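Local coordinates for protein halohydrin dehalogenase (Rhizobium radiobacter, PDB 4IY1) that probably catalyses the reversible conversion of vicinal halohydrins to epoxides with release of halide, using a short-chain dehydrogenase/reductase fold, at residues 82-92 with 138-146; 123-133 with 165-176. The protein carries 37 engineered substitutions. All blocks are in the same frame, centred on the assembly; numbering follows the deposited sequence.

Contact 1: residues 82-92 with 138-146. Engineered in segment 82-92: A82 (natural residue Phe), P83 (natural residue Ala), V84 (natural residue Pro), W86 (natural residue Phe), R87 (natural residue Gln). Engineered in segment 138-146: A146 (natural residue Thr).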
loop_
_atom_site.group_PDB
_atom_site.type_symbol
_atom_site.label_atom_id
_atom_site.label_comp_id
_atom_site.label_asym_id
_atom_site.label_seq_id
_atom_site.Cartn_x
_atom_site.Cartn_y
_atom_site.Cartn_z
ATOM N N ALA B 82 -19.356 -1.231 -14.861
ATOM C CA ALA B 82 -20.215 -0.072 -14.919
ATOM C C ALA B 82 -19.587 0.908 -15.854
ATOM O O ALA B 82 -18.357 0.923 -16.007
ATOM C CB ALA B 82 -20.382 0.547 -13.541
ATOM N N PRO B 83 -20.415 1.732 -16.500
ATOM C CA PRO B 83 -19.830 2.722 -17.393
ATOM C C PRO B 83 -18.997 3.712 -16.595
ATOM O O PRO B 83 -19.507 4.311 -15.649
ATOM C CB PRO B 83 -21.064 3.412 -18.003
ATOM C CG PRO B 83 -22.121 2.361 -17.967
ATOM C CD PRO B 83 -21.877 1.616 -16.680
ATOM N N VAL B 84 -17.712 3.821 -16.929
ATOM C CA VAL B 84 -16.932 5.020 -16.628
ATOM C C VAL B 84 -17.085 6.067 -17.730
ATOM O O VAL B 84 -16.810 5.797 -18.906
ATOM C CB VAL B 84 -15.430 4.712 -16.470
ATOM C CG1 VAL B 84 -14.925 3.813 -17.598
ATOM C CG2 VAL B 84 -14.638 6.006 -16.437
ATOM N N GLU B 85 -17.541 7.256 -17.344
ATOM C CA GLU B 85 -17.439 8.442 -18.188
ATOM C C GLU B 85 -16.836 9.584 -17.379
ATOM O O GLU B 85 -17.418 10.019 -16.382
ATOM C CB GLU B 85 -18.821 8.850 -18.713
ATOM C CG GLU B 85 -19.271 8.098 -19.954
ATOM C CD GLU B 85 -20.649 7.483 -19.797
ATOM O OE1 GLU B 85 -21.121 6.846 -20.760
ATOM O OE2 GLU B 85 -21.252 7.612 -18.705
ATOM N N TRP B 86 -15.671 10.059 -17.812
ATOM C CA TRP B 86 -14.899 11.046 -17.053
ATOM C C TRP B 86 -15.653 12.334 -16.860
ATOM O O TRP B 86 -16.342 12.796 -17.767
ATOM C CB TRP B 86 -13.575 11.322 -17.752
ATOM C CG TRP B 86 -12.911 10.079 -18.308
ATOM C CD1 TRP B 86 -13.374 9.248 -19.332
ATOM C CD2 TRP B 86 -11.619 9.506 -17.908
ATOM N NE1 TRP B 86 -12.482 8.225 -19.575
ATOM C CE2 TRP B 86 -11.415 8.317 -18.753
ATOM C CE3 TRP B 86 -10.651 9.838 -16.964
ATOM C CZ2 TRP B 86 -10.298 7.517 -18.635
ATOM C CZ3 TRP B 86 -9.518 9.026 -16.867
ATOM C CH2 TRP B 86 -9.339 7.906 -17.698
ATOM N N ARG B 87 -15.527 12.932 -15.678
ATOM C CA ARG B 87 -16.291 14.134 -15.330
ATOM C C ARG B 87 -15.754 14.727 -14.036
ATOM O O ARG B 87 -15.210 14.003 -13.200
ATOM C CB ARG B 87 -17.780 13.812 -15.158
ATOM C CG ARG B 87 -18.288 12.683 -16.044
ATOM C CD ARG B 87 -19.782 12.441 -15.870
ATOM N NE ARG B 87 -20.581 13.398 -16.626
ATOM C CZ ARG B 87 -21.139 14.487 -16.106
ATOM N NH1 ARG B 87 -21.018 14.753 -14.807
ATOM N NH2 ARG B 87 -21.821 15.316 -16.889
ATOM N N PRO B 88 -15.887 16.051 -13.872
ATOM C CA PRO B 88 -15.427 16.715 -12.663
ATOM C C PRO B 88 -16.465 16.545 -11.565
ATOM O O PRO B 88 -17.651 16.350 -11.858
ATOM C CB PRO B 88 -15.328 18.195 -13.083
ATOM C CG PRO B 88 -15.804 18.267 -14.511
ATOM C CD PRO B 88 -16.535 16.992 -14.793
ATOM N N ILE B 89 -16.009 16.580 -10.314
ATOM C CA ILE B 89 -16.849 16.255 -9.160
ATOM C C ILE B 89 -18.130 17.102 -9.140
ATOM O O ILE B 89 -19.233 16.569 -8.987
ATOM C CB ILE B 89 -16.079 16.444 -7.832
ATOM C CG1 ILE B 89 -17.025 16.339 -6.629
ATOM C CG2 ILE B 89 -15.353 17.779 -7.818
ATOM C CD1 ILE B 89 -17.142 14.947 -6.057
ATOM N N ASP B 90 -17.983 18.412 -9.330
ATOM C CA ASP B 90 -19.125 19.321 -9.282
ATOM C C ASP B 90 -20.212 19.059 -10.347
ATOM O O ASP B 90 -21.353 19.475 -10.171
ATOM C CB ASP B 90 -18.668 20.779 -9.315
ATOM C CG ASP B 90 -17.774 21.089 -10.506
ATOM O OD1 ASP B 90 -16.917 20.252 -10.866
ATOM O OD2 ASP B 90 -17.909 22.194 -11.066
ATOM N N LYS B 91 -19.872 18.306 -11.393
ATOM C CA LYS B 91 -20.820 17.969 -12.472
ATOM C C LYS B 91 -21.712 16.767 -12.163
ATOM O O LYS B 91 -22.892 16.758 -12.520
ATOM C CB LYS B 91 -20.077 17.692 -13.786
ATOM C CG LYS B 91 -19.555 18.927 -14.507
ATOM C CD LYS B 91 -20.404 20.160 -14.222
ATOM C CE LYS B 91 -20.106 21.240 -15.253
ATOM N NZ LYS B 91 -20.715 22.541 -14.855
ATOM N N TYR B 92 -21.117 15.711 -11.607
ATOM C CA TYR B 92 -21.862 14.510 -11.217
ATOM C C TYR B 92 -23.043 14.907 -10.375
ATOM O O TYR B 92 -22.938 15.804 -9.545
ATOM C CB TYR B 92 -20.988 13.585 -10.381
ATOM C CG TYR B 92 -20.116 12.688 -11.189
ATOM C CD1 TYR B 92 -18.744 12.905 -11.248
ATOM C CD2 TYR B 92 -20.647 11.592 -11.861
ATOM C CE1 TYR B 92 -17.927 12.075 -11.989
ATOM C CE2 TYR B 92 -19.845 10.765 -12.620
ATOM C CZ TYR B 92 -18.485 11.014 -12.681
ATOM O OH TYR B 92 -17.671 10.217 -13.452
ATOM N N PRO B 138 -3.680 6.392 -10.859
ATOM C CA PRO B 138 -3.077 7.671 -11.225
ATOM C C PRO B 138 -3.979 8.570 -12.087
ATOM O O PRO B 138 -3.519 9.635 -12.526
ATOM C CB PRO B 138 -1.865 7.239 -12.042
ATOM C CG PRO B 138 -2.369 6.020 -12.774
ATOM C CD PRO B 138 -3.283 5.312 -11.794
ATOM N N TRP B 139 -5.224 8.152 -12.349
ATOM C CA TRP B 139 -6.156 8.986 -13.150
ATOM C C TRP B 139 -6.753 10.161 -12.424
ATOM O O TRP B 139 -6.891 10.140 -11.199
ATOM C CB TRP B 139 -7.277 8.142 -13.726
ATOM C CG TRP B 139 -6.805 7.197 -14.793
ATOM C CD1 TRP B 139 -6.418 7.504 -16.099
ATOM C CD2 TRP B 139 -6.556 5.781 -14.647
ATOM N NE1 TRP B 139 -6.056 6.374 -16.773
ATOM C CE2 TRP B 139 -6.087 5.309 -15.950
ATOM C CE3 TRP B 139 -6.716 4.869 -13.612
ATOM C CZ2 TRP B 139 -5.777 3.991 -16.178
ATOM C CZ3 TRP B 139 -6.399 3.537 -13.852
ATOM C CH2 TRP B 139 -5.941 3.107 -15.108
ATOM N N LYS B 140 -7.175 11.181 -13.177
ATOM C CA LYS B 140 -8.014 12.231 -12.620
ATOM C C LYS B 140 -9.389 12.290 -13.280
ATOM O O LYS B 140 -9.652 11.580 -14.250
ATOM C CB LYS B 140 -7.310 13.578 -12.668
ATOM C CG LYS B 140 -6.488 13.827 -13.925
ATOM C CD LYS B 140 -5.809 15.188 -13.863
ATOM C CE LYS B 140 -5.606 15.784 -15.258
ATOM N NZ LYS B 140 -5.726 17.285 -15.212
ATOM N N GLU B 141 -10.322 12.978 -12.635
ATOM C CA GLU B 141 -11.749 12.966 -13.049
ATOM C C GLU B 141 -12.422 11.601 -13.196
ATOM O O GLU B 141 -13.451 11.491 -13.882
ATOM C CB GLU B 141 -11.953 13.750 -14.337
ATOM C CG GLU B 141 -12.340 15.187 -14.087
ATOM C CD GLU B 141 -12.312 16.002 -15.352
ATOM O OE1 GLU B 141 -11.732 17.113 -15.320
ATOM O OE2 GLU B 141 -12.836 15.500 -16.377
ATOM N N LEU B 142 -11.827 10.583 -12.566
ATOM C CA LEU B 142 -12.321 9.207 -12.581
ATOM C C LEU B 142 -12.832 8.806 -11.179
ATOM O O LEU B 142 -12.846 7.634 -10.822
ATOM C CB LEU B 142 -11.171 8.280 -12.990
ATOM C CG LEU B 142 -11.518 6.888 -13.513
ATOM C CD1 LEU B 142 -12.482 7.013 -14.675
ATOM C CD2 LEU B 142 -10.274 6.106 -13.918
ATOM N N SER B 143 -13.301 9.776 -10.414
ATOM C CA SER B 143 -13.323 9.662 -8.961
ATOM C C SER B 143 -14.376 8.703 -8.389
ATOM O O SER B 143 -14.082 7.895 -7.507
ATOM C CB SER B 143 -13.450 11.046 -8.317
ATOM O OG SER B 143 -14.807 11.357 -8.049
ATOM N N THR B 144 -15.590 8.768 -8.902
ATOM C CA THR B 144 -16.620 7.832 -8.477
ATOM C C THR B 144 -16.198 6.393 -8.766
ATOM O O THR B 144 -16.364 5.504 -7.924
ATOM C CB THR B 144 -17.965 8.100 -9.196
ATOM O OG1 THR B 144 -17.756 8.084 -10.606
ATOM C CG2 THR B 144 -18.550 9.457 -8.793
ATOM N N TYR B 145 -15.661 6.159 -9.962
ATOM C CA TYR B 145 -15.231 4.831 -10.359
ATOM C C TYR B 145 -14.064 4.305 -9.506
ATOM O O TYR B 145 -14.062 3.153 -9.097
ATOM C CB TYR B 145 -14.813 4.838 -11.834
ATOM C CG TYR B 145 -14.479 3.456 -12.356
ATOM C CD1 TYR B 145 -13.174 3.027 -12.447
ATOM C CD2 TYR B 145 -15.476 2.607 -12.801
ATOM C CE1 TYR B 145 -12.856 1.789 -13.002
ATOM C CE2 TYR B 145 -15.183 1.362 -13.326
ATOM C CZ TYR B 145 -13.865 0.974 -13.465
ATOM O OH TYR B 145 -13.584 -0.310 -13.899
ATOM N N ALA B 146 -13.059 5.142 -9.275
ATOM C CA ALA B 146 -11.842 4.684 -8.595
ATOM C C ALA B 146 -12.264 4.255 -7.199
ATOM O O ALA B 146 -11.773 3.258 -6.665
ATOM C CB ALA B 146 -10.819 5.823 -8.514
#

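Contact 2: residues 123-133 with 165-176. Engineered in segment 165-176: H166 (natural residue Tyr), A174 (natural residue Gly).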
loop_
_atom_site.group_PDB
_atom_site.type_symbol
_atom_site.label_atom_id
_atom_site.label_comp_id
_atom_site.label_asym_id
_atom_site.label_seq_id
_atom_site.Cartn_x
_atom_site.Cartn_y
_atom_site.Cartn_z
ATOM N N LYS B 123 -17.455 -25.696 4.537
ATOM C CA LYS B 123 -16.066 -25.329 4.717
ATOM C C LYS B 123 -15.302 -25.465 3.379
ATOM O O LYS B 123 -14.233 -26.046 3.332
ATOM C CB LYS B 123 -15.399 -26.174 5.801
ATOM C CG LYS B 123 -16.078 -26.094 7.158
ATOM C CD LYS B 123 -15.509 -24.927 7.957
ATOM C CE LYS B 123 -16.336 -24.612 9.201
ATOM N NZ LYS B 123 -17.553 -23.816 8.866
ATOM N N SER B 124 -15.893 -24.994 2.285
ATOM C CA SER B 124 -15.135 -24.872 1.052
ATOM C C SER B 124 -15.810 -23.937 0.051
ATOM O O SER B 124 -17.030 -23.838 -0.006
ATOM C CB SER B 124 -14.851 -26.253 0.439
ATOM O OG SER B 124 -15.845 -26.606 -0.497
ATOM N N GLY B 125 -14.996 -23.261 -0.748
ATOM C CA GLY B 125 -15.492 -22.299 -1.716
ATOM C C GLY B 125 -14.351 -21.332 -1.995
ATOM O O GLY B 125 -13.344 -21.327 -1.275
ATOM N N HIS B 126 -14.458 -20.604 -3.100
ATOM C CA HIS B 126 -13.516 -19.542 -3.418
ATOM C C HIS B 126 -14.320 -18.408 -3.956
ATOM O O HIS B 126 -15.273 -18.624 -4.713
ATOM C CB HIS B 126 -12.531 -20.008 -4.489
ATOM C CG HIS B 126 -11.570 -21.052 -4.012
ATOM N ND1 HIS B 126 -11.871 -22.360 -4.023
ATOM C CD2 HIS B 126 -10.222 -20.966 -3.642
ATOM C CE1 HIS B 126 -10.828 -23.073 -3.526
ATOM N NE2 HIS B 126 -9.809 -22.231 -3.326
ATOM N N ILE B 127 -13.949 -17.190 -3.563
ATOM C CA ILE B 127 -14.643 -15.999 -3.977
ATOM C C ILE B 127 -13.679 -14.975 -4.556
ATOM O O ILE B 127 -12.611 -14.718 -3.983
ATOM C CB ILE B 127 -15.376 -15.373 -2.775
ATOM C CG1 ILE B 127 -16.466 -16.350 -2.276
ATOM C CG2 ILE B 127 -16.009 -14.041 -3.165
ATOM C CD1 ILE B 127 -17.298 -15.739 -1.170
ATOM N N ILE B 128 -13.986 -14.517 -5.763
ATOM C CA ILE B 128 -13.061 -13.679 -6.534
ATOM C C ILE B 128 -13.845 -12.517 -7.084
ATOM O O ILE B 128 -14.843 -12.717 -7.742
ATOM C CB ILE B 128 -12.465 -14.428 -7.723
ATOM C CG1 ILE B 128 -11.537 -15.515 -7.252
ATOM C CG2 ILE B 128 -11.715 -13.477 -8.649
ATOM C CD1 ILE B 128 -11.475 -16.703 -8.196
ATOM N N PHE B 129 -13.480 -11.310 -6.660
ATOM C CA PHE B 129 -14.033 -10.090 -7.209
ATOM C C PHE B 129 -13.115 -9.625 -8.350
ATOM O O PHE B 129 -11.921 -9.402 -8.140
ATOM C CB PHE B 129 -14.049 -9.001 -6.128
ATOM C CG PHE B 129 -15.018 -9.264 -4.987
ATOM C CD1 PHE B 129 -15.002 -8.464 -3.868
ATOM C CD2 PHE B 129 -15.925 -10.323 -5.041
ATOM C CE1 PHE B 129 -15.877 -8.681 -2.811
ATOM C CE2 PHE B 129 -16.776 -10.580 -3.983
ATOM C CZ PHE B 129 -16.742 -9.765 -2.858
ATOM N N ILE B 130 -13.690 -9.330 -9.504
ATOM C CA ILE B 130 -12.934 -8.588 -10.502
ATOM C C ILE B 130 -13.137 -7.085 -10.355
ATOM O O ILE B 130 -14.228 -6.578 -10.595
ATOM C CB ILE B 130 -13.184 -9.120 -11.937
ATOM C CG1 ILE B 130 -12.820 -10.598 -11.972
ATOM C CG2 ILE B 130 -12.278 -8.396 -12.930
ATOM C CD1 ILE B 130 -13.210 -11.280 -13.253
ATOM N N THR B 131 -12.120 -6.377 -9.824
ATOM C CA THR B 131 -12.280 -4.927 -9.595
ATOM C C THR B 131 -11.575 -4.054 -10.666
ATOM O O THR B 131 -11.901 -4.156 -11.858
ATOM C CB THR B 131 -11.914 -4.528 -8.138
ATOM O OG1 THR B 131 -10.503 -4.664 -7.935
ATOM C CG2 THR B 131 -12.652 -5.505 -7.125
ATOM N N SER B 132 -10.617 -3.218 -10.257
ATOM C CA SER B 132 -9.860 -2.405 -11.197
ATOM C C SER B 132 -8.630 -1.772 -10.550
ATOM O O SER B 132 -8.683 -1.364 -9.380
ATOM C CB SER B 132 -10.733 -1.299 -11.752
ATOM O OG SER B 132 -9.949 -0.396 -12.499
ATOM N N ALA B 133 -7.593 -1.529 -11.369
ATOM C CA ALA B 133 -6.355 -0.926 -10.890
ATOM C C ALA B 133 -6.532 0.576 -10.817
ATOM O O ALA B 133 -5.649 1.296 -10.361
ATOM C CB ALA B 133 -5.188 -1.294 -11.796
ATOM N N GLU B 165 -11.471 -18.739 8.463
ATOM C CA GLU B 165 -11.766 -19.687 9.540
ATOM C C GLU B 165 -12.582 -20.827 8.953
ATOM O O GLU B 165 -12.553 -21.949 9.452
ATOM C CB GLU B 165 -12.617 -18.967 10.593
ATOM C CG GLU B 165 -12.785 -19.671 11.911
ATOM C CD GLU B 165 -13.851 -19.001 12.762
ATOM O OE1 GLU B 165 -14.673 -19.729 13.362
ATOM O OE2 GLU B 165 -13.877 -17.749 12.795
ATOM N N HIS B 166 -13.354 -20.521 7.924
ATOM C CA HIS B 166 -14.216 -21.513 7.304
ATOM C C HIS B 166 -13.611 -22.067 6.055
ATOM O O HIS B 166 -14.295 -22.609 5.198
ATOM C CB HIS B 166 -15.600 -20.938 7.043
ATOM C CG HIS B 166 -16.212 -20.275 8.260
ATOM N ND1 HIS B 166 -16.846 -20.977 9.228
ATOM C CD2 HIS B 166 -16.174 -18.944 8.699
ATOM C CE1 HIS B 166 -17.172 -20.147 10.242
ATOM N NE2 HIS B 166 -16.787 -18.900 9.907
ATOM N N ASN B 167 -12.307 -21.918 5.941
ATOM C CA ASN B 167 -11.574 -22.436 4.782
ATOM C C ASN B 167 -12.043 -21.925 3.402
ATOM O O ASN B 167 -12.043 -22.675 2.421
ATOM C CB ASN B 167 -11.571 -23.961 4.803
ATOM C CG ASN B 167 -10.649 -24.553 3.758
ATOM O OD1 ASN B 167 -9.466 -24.214 3.693
ATOM N ND2 ASN B 167 -11.185 -25.439 2.927
ATOM N N ILE B 168 -12.371 -20.641 3.315
ATOM C CA ILE B 168 -12.825 -20.045 2.057
ATOM C C ILE B 168 -11.920 -18.867 1.707
ATOM O O ILE B 168 -12.094 -17.780 2.271
ATOM C CB ILE B 168 -14.243 -19.492 2.227
ATOM C CG1 ILE B 168 -15.234 -20.633 2.455
ATOM C CG2 ILE B 168 -14.693 -18.675 1.020
ATOM C CD1 ILE B 168 -16.521 -20.159 3.062
ATOM N N PRO B 169 -11.033 -19.033 0.696
ATOM C CA PRO B 169 -10.143 -17.934 0.293
ATOM C C PRO B 169 -10.909 -16.864 -0.457
ATOM O O PRO B 169 -11.874 -17.179 -1.151
ATOM C CB PRO B 169 -9.142 -18.622 -0.653
ATOM C CG PRO B 169 -9.164 -20.070 -0.217
ATOM C CD PRO B 169 -10.630 -20.301 0.062
ATOM N N VAL B 170 -10.579 -15.595 -0.213
ATOM C CA VAL B 170 -11.247 -14.496 -0.937
ATOM C C VAL B 170 -10.167 -13.598 -1.597
ATOM O O VAL B 170 -9.139 -13.359 -0.998
ATOM C CB VAL B 170 -12.124 -13.659 0.016
ATOM C CG1 VAL B 170 -12.877 -12.590 -0.723
ATOM C CG2 VAL B 170 -13.124 -14.553 0.807
ATOM N N PHE B 171 -10.385 -13.188 -2.846
ATOM C CA PHE B 171 -9.346 -12.536 -3.668
ATOM C C PHE B 171 -10.011 -11.399 -4.420
ATOM O O PHE B 171 -11.181 -11.525 -4.800
ATOM C CB PHE B 171 -8.789 -13.492 -4.730
ATOM C CG PHE B 171 -8.156 -14.710 -4.176
ATOM C CD1 PHE B 171 -8.767 -15.932 -4.307
ATOM C CD2 PHE B 171 -6.902 -14.638 -3.553
ATOM C CE1 PHE B 171 -8.163 -17.082 -3.829
ATOM C CE2 PHE B 171 -6.314 -15.774 -3.036
ATOM C CZ PHE B 171 -6.933 -16.990 -3.172
ATOM N N ALA B 172 -9.256 -10.337 -4.719
ATOM C CA ALA B 172 -9.675 -9.369 -5.757
ATOM C C ALA B 172 -8.661 -9.312 -6.916
ATOM O O ALA B 172 -7.455 -9.381 -6.695
ATOM C CB ALA B 172 -9.864 -7.977 -5.169
ATOM N N ILE B 173 -9.154 -9.201 -8.144
ATOM C CA ILE B 173 -8.254 -9.031 -9.284
ATOM C C ILE B 173 -8.486 -7.653 -9.860
ATOM O O ILE B 173 -9.583 -7.336 -10.287
ATOM C CB ILE B 173 -8.482 -10.087 -10.390
ATOM C CG1 ILE B 173 -8.048 -11.466 -9.914
ATOM C CG2 ILE B 173 -7.672 -9.716 -11.654
ATOM C CD1 ILE B 173 -8.545 -12.599 -10.827
ATOM N N ALA B 174 -7.448 -6.821 -9.838
ATOM C CA ALA B 174 -7.600 -5.420 -10.168
ATOM C C ALA B 174 -6.869 -5.153 -11.510
ATOM O O ALA B 174 -5.671 -4.953 -11.525
ATOM C CB ALA B 174 -6.970 -4.551 -9.058
ATOM N N PRO B 175 -7.591 -5.225 -12.628
ATOM C CA PRO B 175 -6.918 -5.170 -13.923
ATOM C C PRO B 175 -6.753 -3.766 -14.465
ATOM O O PRO B 175 -7.400 -2.819 -14.004
ATOM C CB PRO B 175 -7.831 -6.004 -14.844
ATOM C CG PRO B 175 -8.940 -6.521 -13.968
ATOM C CD PRO B 175 -8.981 -5.669 -12.751
ATOM N N ASN B 176 -5.788 -3.603 -15.355
ATOM C CA ASN B 176 -5.836 -2.493 -16.318
ATOM C C ASN B 176 -5.243 -2.960 -17.651
ATOM O O ASN B 176 -4.318 -3.758 -17.656
ATOM C CB ASN B 176 -5.087 -1.263 -15.788
ATOM C CG ASN B 176 -5.156 -0.071 -16.746
ATOM O OD1 ASN B 176 -4.185 0.244 -17.452
ATOM N ND2 ASN B 176 -6.295 0.601 -16.766
HETATM O O HOH W 1 -11.924 -23.734 -0.095
#

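Contact 1: residues 82-92 with 138-146
W86 presents the edge of its indole to W139 in an offset edge-to-face pair, which joins two loops of a short-chain dehydrogenase/reductase fold: the one leaving strand 75-79 and the one entering helix 143-163. The six-membered ring of W86 and the five-membered ring of W139 have centroids 5.1 Å apart and planes at 70°, and W86 CH2 comes within 3.4 Å of W139 CD1. W86 is engineered (Phe in the natural sequence). Its CG lies anti to the carbonyl carbon (chi1 -41°), which carries the indole over to segment 138-146, where K140 O also meets its edge. L142 CD1 packs over one face, 4.1 Å from the centroid of the six-membered ring of W86, and W249 of the third subunit adds a further edge-to-face partner.

Next to the rings the backbones are tied directly: R87 N donates a nearly straight bond of 3.1 Å to E141 O, in the carbonyl plane. The side chain of E141 then runs out past R87 and P88, with E141 CG 3.4 Å from R87 C, and its OE2 forms a salt bridge with R248 of the third subunit. With an alanine here the CG methylene lying against R87 would be gone, and R248 of that subunit would probably be left without its carboxylate mate.

Deeper in, the ring of Y92 has a neighbour on each face. NH1 of the engineered R87 (Gln in the natural sequence) lies above one face near the rim, while T144 CG2 makes a CH-pi contact over the centre of the opposite face, 4.0 Å from the Y92 centroid and 3° off the ring normal.

Contact 2: residues 123-133 with 165-176
Two bends in the K123 chain, at chi2 (-88°) and chi4 (-80°), fold its ammonium group onto H166, an engineered residue (Tyr in the natural sequence). K123 NZ donates to H166 ND1 at 2.9 Å, close to the imidazole plane, and makes a second bond to K120 O. N167 reaches back with CG anti to its backbone N (chi1 -171°), so that N167 ND2 meets K123 O at 3.1 Å; the acceptor lies in the amide plane of N167, whereas the donor stands above the carbonyl plane of K123. Both K123 and N167 have positive phi and close Schellman motifs, so these bonds join the C-terminal ends of helices 94-122 and 143-163. A water ties the same corner by accepting from G125 N and donating to N167 O.

Where the strands begin, P169 CD lies over a face of the H126 imidazole, 4.1 Å from its centroid, while H126 NE2 is bonded to D230. Strands 126-130 and 170-175 then run side by side as parallel neighbours, I127 level with V170 and I130 with I173. F171 illustrates the pattern: its N donates to I127 O at 2.9 Å, and its O accepts from F129 N at 3.0 Å. On one face of the sheet, I128 CG1 abuts the edge of the F171 ring, and I128 CG2 meets I173 CD1 at 3.9 Å. On the other, I127, F129, V170 and A172 lie together; helix 94-122 covers I127 and, together with helix 143-163, F129. Past the end of strand 126-130, A133 N bonds to P175 O at 2.9 Å. Neighbouring parallel strands linked through helix 143-163 form a beta-alpha-beta crossover, the repeating element of the Rossmann fold.

Overall arrangement
The centres of contacts 1 and 2 lie about 25 Å apart, and their segments alternate along the chain: 82-92, 123-133, 138-146, 165-176. Contact 2 pairs neighbouring strands within the parallel sheet; contact 1 lies beyond the C-terminal ends of the strands, among loops that also meet other subunits. Helix 143-163 connects them, beginning in contact 1 and leading down to segment 165-176. They touch where W139 CH2 comes 3.0 Å from N176 ND2, and where Y145 CE1 approaches S132 OG to 3.7 Å. With Y145 OH bonded to R149, this junction is consistent with the Ser-Tyr-Arg active site of halohydrin dehalogenases, set between sheet and loops.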